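Local coordinates for type III effector XopAI (Xanthomonas citri, PDB 6K93), which has a mono-ADP-ribosyltransferase fold and, as a type III secretion effector, probably acts inside plant host cells, its fold apparently serving to bind arginine-containing peptides, at residues Lys100-Arg105 against His195-Ala200; Gln172-Thr175 against Val181-Asp184. All blocks are in the same frame, centred on the assembly; numbering follows the deposited sequence.

Following the chain from its N terminus, helix 95-109 comes first, and its residues 100-105 meet residues 195-200 in contact 1, closing a loop of 89 intervening residues, more than half of them helical. Contact 2 falls within that loop: residues 172-175, at the end of helix 165-174, meet residues 181-184 with five residues, neither helix nor strand, between them. The two contacts are therefore nested rather than crossed. Their centres lie about 13 Å apart, and Val182 joins them, its CG2 standing 3.5 Å from Ala200 N. Helix 194-209 thus has helix 95-109 as one neighbour and the loop after helix 165-174 as another.

Contact 1: Lys100-Arg105 against His195-Ala200; sequences KQLWQR and HGLAFA
Two helices distant in sequence, 95-109 and 194-209, pack here through an apolar contact in which Leu102 reaches across to Leu197 and Ala200. All three are buried, and the interface between the segments is small, 102 Å² summed over both sides. The backbones stay well separated: the nearest CA pair, Leu102 CA to Leu197 CA, is 8.0 Å apart, so the gap is bridged by side chains. Leu102 does most of this. Its CB is aimed at the other helix, and with CG trans to the backbone N (chi1 -179°) the branch CD2 extends far enough to lie 3.9 Å from Leu197 CD2. The same methyl is 4.3 Å from Ala200 CB and 4.1 Å from Leu197 O, so a single methyl, Leu102 CD2, takes part in every close approach between the two segments.

This is side-by-side helix packing within the helical part of the ADP-ribosyltransferase-fold protein. Leu197 and Ala200 are three residues apart, hence on one flank of helix 194-209, and the short Ala200 offers only its CB. Leu197 begins differently: its CB does not aim at the partner, but CG lies beside the backbone N (chi1 -66°), which turns CD2 towards Leu102. The two leucine side chains run past each other in opposite senses, meeting methyl to methyl alongside one another. Regular backbone bonds hold both frames, as in Arg105 N to Gln101 O at 3.0 Å and Ala200 N to Gly196 O at 2.9 Å. Further along the same face, Leu197 also touches Leu95 and Gln98 of helix 95-109, and Leu102 touches Lys201. Beyond them, Arg105 forms a salt bridge to Glu119, while the far side of helix 194-209 is occupied by helix 117-128, where Phe199 meets Phe123 edge-to-face.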
ATOM      1  N   LYS A 100      -7.247  -9.834  11.629  1.00 19.59           N
ATOM      2  CA  LYS A 100      -8.402  -9.201  12.258  1.00 20.37           C
ATOM      3  C   LYS A 100      -7.965  -8.056  13.162  1.00 19.93           C
ATOM      4  O   LYS A 100      -8.538  -6.959  13.101  1.00 19.97           O
ATOM      5  CB  LYS A 100      -9.202 -10.251  13.040  1.00 22.35           C
ATOM      6  CG  LYS A 100     -10.335  -9.675  13.862  1.00 27.45           C
ATOM      7  CD  LYS A 100     -11.127 -10.786  14.503  1.00 34.78           C
ATOM      8  CE  LYS A 100     -12.328 -10.262  15.248  1.00 42.31           C
ATOM      9  NZ  LYS A 100     -13.108 -11.378  15.859  1.00 47.25           N
ATOM     10  N   GLN A 101      -6.934  -8.283  13.994  1.00 19.35           N
ATOM     11  CA  GLN A 101      -6.464  -7.226  14.882  1.00 21.51           C
ATOM     12  C   GLN A 101      -5.916  -6.035  14.093  1.00 18.84           C
ATOM     13  O   GLN A 101      -6.134  -4.869  14.466  1.00 19.66           O
ATOM     14  CB  GLN A 101      -5.406  -7.784  15.828  1.00 28.81           C
ATOM     15  CG  GLN A 101      -6.017  -8.707  16.896  1.00 39.78           C
ATOM     16  CD  GLN A 101      -4.979  -9.434  17.728  1.00 46.41           C
ATOM     17  OE1 GLN A 101      -3.815  -9.545  17.336  1.00 50.18           O
ATOM     18  NE2 GLN A 101      -5.399  -9.945  18.881  1.00 45.30           N
ATOM     19  N   LEU A 102      -5.192  -6.295  12.993  1.00 17.05           N
ATOM     20  CA  LEU A 102      -4.687  -5.181  12.197  1.00 16.39           C
ATOM     21  C   LEU A 102      -5.831  -4.372  11.590  1.00 16.99           C
ATOM     22  O   LEU A 102      -5.820  -3.134  11.630  1.00 17.03           O
ATOM     23  CB  LEU A 102      -3.744  -5.688  11.114  1.00 15.86           C
ATOM     24  CG  LEU A 102      -3.141  -4.585  10.247  1.00 16.32           C
ATOM     25  CD1 LEU A 102      -2.482  -3.483  11.062  1.00 16.48           C
ATOM     26  CD2 LEU A 102      -2.118  -5.200   9.302  1.00 17.25           C
ATOM     27  N   TRP A 103      -6.831  -5.045  11.026  1.00 17.25           N
ATOM     28  CA  TRP A 103      -7.945  -4.315  10.426  1.00 16.68           C
ATOM     29  C   TRP A 103      -8.683  -3.482  11.473  1.00 18.38           C
ATOM     30  O   TRP A 103      -9.065  -2.341  11.204  1.00 19.10           O
ATOM     31  CB  TRP A 103      -8.898  -5.289   9.725  1.00 16.34           C
ATOM     32  CG  TRP A 103     -10.112  -4.630   9.146  1.00 18.32           C
ATOM     33  CD1 TRP A 103     -11.409  -4.900   9.461  1.00 22.12           C
ATOM     34  CD2 TRP A 103     -10.134  -3.582   8.174  1.00 18.70           C
ATOM     35  NE1 TRP A 103     -12.245  -4.098   8.732  1.00 23.44           N
ATOM     36  CE2 TRP A 103     -11.491  -3.269   7.939  1.00 20.07           C
ATOM     37  CE3 TRP A 103      -9.143  -2.880   7.488  1.00 17.37           C
ATOM     38  CZ2 TRP A 103     -11.882  -2.287   7.043  1.00 19.45           C
ATOM     39  CZ3 TRP A 103      -9.541  -1.899   6.591  1.00 17.96           C
ATOM     40  CH2 TRP A 103     -10.888  -1.617   6.383  1.00 18.24           C
ATOM     41  N   GLN A 104      -8.873  -4.018  12.682  1.00 18.36           N
ATOM     42  CA  GLN A 104      -9.484  -3.237  13.761  1.00 20.12           C
ATOM     43  C   GLN A 104      -8.644  -1.999  14.075  1.00 18.86           C
ATOM     44  O   GLN A 104      -9.183  -0.904  14.284  1.00 19.30           O
ATOM     45  CB  GLN A 104      -9.657  -4.113  15.010  1.00 26.99           C
ATOM     46  CG  GLN A 104     -10.473  -3.517  16.164  1.00 39.09           C
ATOM     47  CD  GLN A 104     -10.605  -4.499  17.339  1.00 50.56           C
ATOM     48  OE1 GLN A 104     -10.423  -5.709  17.172  1.00 59.36           O
ATOM     49  NE2 GLN A 104     -10.910  -3.980  18.519  1.00 48.10           N
ATOM     50  N   ARG A 105      -7.324  -2.158  14.101  1.00 17.74           N
ATOM     51  CA  ARG A 105      -6.431  -1.044  14.402  1.00 18.03           C
ATOM     52  C   ARG A 105      -6.467   0.011  13.303  1.00 17.77           C
ATOM     53  O   ARG A 105      -6.479   1.220  13.578  1.00 18.99           O
ATOM     54  CB  ARG A 105      -5.017  -1.595  14.583  1.00 18.35           C
ATOM     55  CG  ARG A 105      -3.914  -0.587  14.683  1.00 18.77           C
ATOM     56  CD  ARG A 105      -2.602  -1.342  14.802  1.00 19.22           C
ATOM     57  NE  ARG A 105      -1.429  -0.470  14.792  1.00 19.67           N
ATOM     58  CZ  ARG A 105      -0.188  -0.917  14.623  1.00 20.42           C
ATOM     59  NH1 ARG A 105       0.030  -2.222  14.471  1.00 20.76           N
ATOM     60  NH2 ARG A 105       0.832  -0.076  14.608  1.00 20.14           N
ATOM     61  N   HIS A 195       4.448 -11.931   5.945  1.00 14.29           N
ATOM     62  CA  HIS A 195       5.160 -10.924   5.158  1.00 13.80           C
ATOM     63  C   HIS A 195       4.233  -9.782   4.751  1.00 14.09           C
ATOM     64  O   HIS A 195       4.585  -8.595   4.843  1.00 13.65           O
ATOM     65  CB  HIS A 195       5.769 -11.555   3.920  1.00 14.52           C
ATOM     66  CG  HIS A 195       6.861 -12.517   4.235  1.00 19.38           C
ATOM     67  ND1 HIS A 195       6.622 -13.713   4.876  1.00 19.18           N
ATOM     68  CD2 HIS A 195       8.197 -12.454   4.022  1.00 18.80           C
ATOM     69  CE1 HIS A 195       7.777 -14.336   5.049  1.00 18.42           C
ATOM     70  NE2 HIS A 195       8.743 -13.601   4.527  1.00 17.89           N
ATOM     71  N   GLY A 196       3.049 -10.128   4.261  1.00 13.83           N
ATOM     72  CA  GLY A 196       2.098  -9.115   3.849  1.00 13.04           C
ATOM     73  C   GLY A 196       1.664  -8.223   4.992  1.00 13.12           C
ATOM     74  O   GLY A 196       1.541  -7.012   4.831  1.00 12.06           O
ATOM     75  N   LEU A 197       1.388  -8.813   6.153  1.00 12.61           N
ATOM     76  CA  LEU A 197       0.947  -8.007   7.289  1.00 13.23           C
ATOM     77  C   LEU A 197       2.041  -7.048   7.738  1.00 13.36           C
ATOM     78  O   LEU A 197       1.769  -5.896   8.086  1.00 12.84           O
ATOM     79  CB  LEU A 197       0.509  -8.914   8.448  1.00 14.35           C
ATOM     80  CG  LEU A 197      -0.736  -9.737   8.157  1.00 16.42           C
ATOM     81  CD1 LEU A 197      -0.909 -10.775   9.250  1.00 18.59           C
ATOM     82  CD2 LEU A 197      -1.980  -8.881   8.026  1.00 15.98           C
ATOM     83  N   ALA A 198       3.297  -7.502   7.728  1.00 13.42           N
ATOM     84  CA  ALA A 198       4.406  -6.645   8.120  1.00 14.16           C
ATOM     85  C   ALA A 198       4.587  -5.498   7.128  1.00 14.37           C
ATOM     86  O   ALA A 198       4.776  -4.352   7.529  1.00 15.30           O
ATOM     87  CB  ALA A 198       5.689  -7.482   8.224  1.00 13.97           C
ATOM     88  N   PHE A 199       4.532  -5.790   5.828  1.00 12.75           N
ATOM     89  CA  PHE A 199       4.560  -4.745   4.813  1.00 12.41           C
ATOM     90  C   PHE A 199       3.429  -3.740   5.051  1.00 11.64           C
ATOM     91  O   PHE A 199       3.619  -2.518   4.982  1.00 11.64           O
ATOM     92  CB  PHE A 199       4.365  -5.368   3.413  1.00 14.53           C
ATOM     93  CG  PHE A 199       5.628  -5.661   2.646  1.00 16.46           C
ATOM     94  CD1 PHE A 199       6.485  -6.691   3.039  1.00 17.83           C
ATOM     95  CD2 PHE A 199       5.933  -4.964   1.505  1.00 16.85           C
ATOM     96  CE1 PHE A 199       7.647  -6.983   2.311  1.00 17.35           C
ATOM     97  CE2 PHE A 199       7.087  -5.239   0.774  1.00 16.25           C
ATOM     98  CZ  PHE A 199       7.934  -6.246   1.168  1.00 17.27           C
ATOM     99  N   ALA A 200       2.216  -4.251   5.290  1.00 11.34           N
ATOM    100  CA  ALA A 200       1.040  -3.388   5.384  1.00 12.31           C
ATOM    101  C   ALA A 200       1.202  -2.344   6.476  1.00 12.06           C
ATOM    102  O   ALA A 200       0.840  -1.175   6.285  1.00 11.91           O
ATOM    103  CB  ALA A 200      -0.206  -4.245   5.620  1.00 12.59           C
TER

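Contact 2: Gln172-Thr175 against Val181-Asp184; sequences QAWT and VVQD
Trp174 and Val182 form the buried, apolar half of this contact. Val182 CG1 comes in at the edge of the indole, in its plane, 3.8 Å from Trp174 CE3 and equally 3.8 Å from Trp174 CZ3. The other half, formed by the partly exposed Gln183, is more polar but touches the ring just as closely. There the Gln183 chain runs past the six-membered ring's outer edge, CB 3.9 Å from Trp174 CH2, and the amide NE2 lies 3.8 Å from Trp174 CH2. The amide plane stands 84° from that of the ring, and NE2 is hydrogen-bonded to Phe246 O. CG anti to the backbone N (chi1 165°) helps carry the six-membered ring of Trp174 towards the loop, and NE1 is bonded to Glu285 OE2. Beside it, the helix end is gripped twice at Gln172 O, by Thr175 N at 3.0 Å and by Thr175 OG1 at 2.7 Å. The contact thus sits where helix 165-174 ends, its indole against Leu287 of strand 285-288, while Val182 packs on Phe199 and Ile203 of helix 194-209.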
ATOM      1  N   GLN A 172       8.645   2.911  -1.252  1.00 11.65           N
ATOM      2  CA  GLN A 172       9.440   2.492  -2.396  1.00 11.88           C
ATOM      3  C   GLN A 172       9.189   1.025  -2.722  1.00 11.58           C
ATOM      4  O   GLN A 172       9.014   0.660  -3.891  1.00 11.51           O
ATOM      5  CB  GLN A 172      10.930   2.754  -2.156  1.00 12.77           C
ATOM      6  CG  GLN A 172      11.771   2.397  -3.386  1.00 14.56           C
ATOM      7  CD  GLN A 172      13.244   2.702  -3.212  1.00 18.04           C
ATOM      8  OE1 GLN A 172      13.629   3.502  -2.378  1.00 20.62           O
ATOM      9  NE2 GLN A 172      14.072   2.064  -4.032  1.00 18.53           N
ATOM     10  N   ALA A 173       9.135   0.167  -1.697  1.00 10.78           N
ATOM     11  CA  ALA A 173       8.909  -1.259  -1.927  1.00 11.70           C
ATOM     12  C   ALA A 173       7.554  -1.501  -2.571  1.00 11.25           C
ATOM     13  O   ALA A 173       7.404  -2.411  -3.397  1.00 11.38           O
ATOM     14  CB  ALA A 173       9.013  -2.030  -0.601  1.00 11.96           C
ATOM     15  N   TRP A 174       6.550  -0.702  -2.195  1.00 10.42           N
ATOM     16  CA  TRP A 174       5.240  -0.821  -2.810  1.00 10.79           C
ATOM     17  C   TRP A 174       5.329  -0.667  -4.325  1.00 11.01           C
ATOM     18  O   TRP A 174       4.591  -1.320  -5.064  1.00 11.18           O
ATOM     19  CB  TRP A 174       4.282   0.209  -2.221  1.00 10.87           C
ATOM     20  CG  TRP A 174       3.069   0.357  -3.065  1.00 10.63           C
ATOM     21  CD1 TRP A 174       2.864   1.319  -4.041  1.00 10.36           C
ATOM     22  CD2 TRP A 174       1.947  -0.513  -3.138  1.00  9.80           C
ATOM     23  NE1 TRP A 174       1.668   1.108  -4.667  1.00 10.89           N
ATOM     24  CE2 TRP A 174       1.090  -0.014  -4.133  1.00 10.46           C
ATOM     25  CE3 TRP A 174       1.575  -1.656  -2.442  1.00 10.52           C
ATOM     26  CZ2 TRP A 174      -0.104  -0.615  -4.438  1.00 11.27           C
ATOM     27  CZ3 TRP A 174       0.380  -2.253  -2.743  1.00 11.23           C
ATOM     28  CH2 TRP A 174      -0.459  -1.740  -3.720  1.00 11.82           C
ATOM     29  N   THR A 175       6.215   0.194  -4.812  1.00 10.86           N
ATOM     30  CA  THR A 175       6.317   0.438  -6.241  1.00 12.37           C
ATOM     31  C   THR A 175       7.180  -0.588  -6.972  1.00 13.12           C
ATOM     32  O   THR A 175       7.415  -0.441  -8.176  1.00 15.38           O
ATOM     33  CB  THR A 175       6.848   1.852  -6.515  1.00 11.78           C
ATOM     34  OG1 THR A 175       8.228   1.997  -6.141  1.00 12.33           O
ATOM     35  CG2 THR A 175       6.012   2.891  -5.763  1.00 12.76           C
ATOM     36  N   VAL A 181       2.419  -9.012  -2.470  1.00 12.48           N
ATOM     37  CA  VAL A 181       2.288  -9.651  -1.171  1.00 13.41           C
ATOM     38  C   VAL A 181       1.369  -8.871  -0.253  1.00 13.73           C
ATOM     39  O   VAL A 181       0.867  -9.421   0.733  1.00 13.88           O
ATOM     40  CB  VAL A 181       3.666  -9.851  -0.500  1.00 15.06           C
ATOM     41  CG1 VAL A 181       4.199  -8.605   0.142  1.00 15.22           C
ATOM     42  CG2 VAL A 181       3.594 -11.018   0.533  1.00 16.31           C
ATOM     43  N   VAL A 182       1.123  -7.596  -0.539  1.00 11.55           N
ATOM     44  CA  VAL A 182       0.463  -6.736   0.433  1.00 10.79           C
ATOM     45  C   VAL A 182      -0.820  -6.087  -0.067  1.00 10.96           C
ATOM     46  O   VAL A 182      -1.665  -5.706   0.748  1.00 11.41           O
ATOM     47  CB  VAL A 182       1.457  -5.656   0.931  1.00 10.85           C
ATOM     48  CG1 VAL A 182       1.890  -4.722  -0.215  1.00 11.62           C
ATOM     49  CG2 VAL A 182       0.903  -4.861   2.091  1.00 11.50           C
ATOM     50  N   GLN A 183      -0.974  -5.919  -1.392  1.00 11.02           N
ATOM     51  CA  GLN A 183      -2.094  -5.122  -1.882  1.00 11.18           C
ATOM     52  C   GLN A 183      -3.414  -5.578  -1.271  1.00 11.40           C
ATOM     53  O   GLN A 183      -4.246  -4.746  -0.878  1.00 12.24           O
ATOM     54  CB  GLN A 183      -2.194  -5.164  -3.397  1.00 11.59           C
ATOM     55  CG  GLN A 183      -3.424  -4.418  -3.950  1.00 12.92           C
ATOM     56  CD  GLN A 183      -3.264  -3.960  -5.387  1.00 15.08           C
ATOM     57  OE1 GLN A 183      -2.828  -4.700  -6.261  1.00 16.24           O
ATOM     58  NE2 GLN A 183      -3.647  -2.708  -5.638  1.00 17.08           N
ATOM     59  N   ASP A 184      -3.636  -6.889  -1.196  1.00 11.59           N
ATOM     60  CA  ASP A 184      -4.926  -7.445  -0.799  1.00 11.11           C
ATOM     61  C   ASP A 184      -4.906  -8.103   0.578  1.00 12.49           C
ATOM     62  O   ASP A 184      -5.886  -8.775   0.932  1.00 13.20           O
ATOM     63  CB  ASP A 184      -5.406  -8.504  -1.799  1.00 14.09           C
ATOM     64  CG  ASP A 184      -5.933  -7.929  -3.114  1.00 16.95           C
ATOM     65  OD1 ASP A 184      -5.962  -6.721  -3.256  1.00 17.26           O
ATOM     66  OD2 ASP A 184      -6.325  -8.719  -3.992  1.00 19.34           O
TER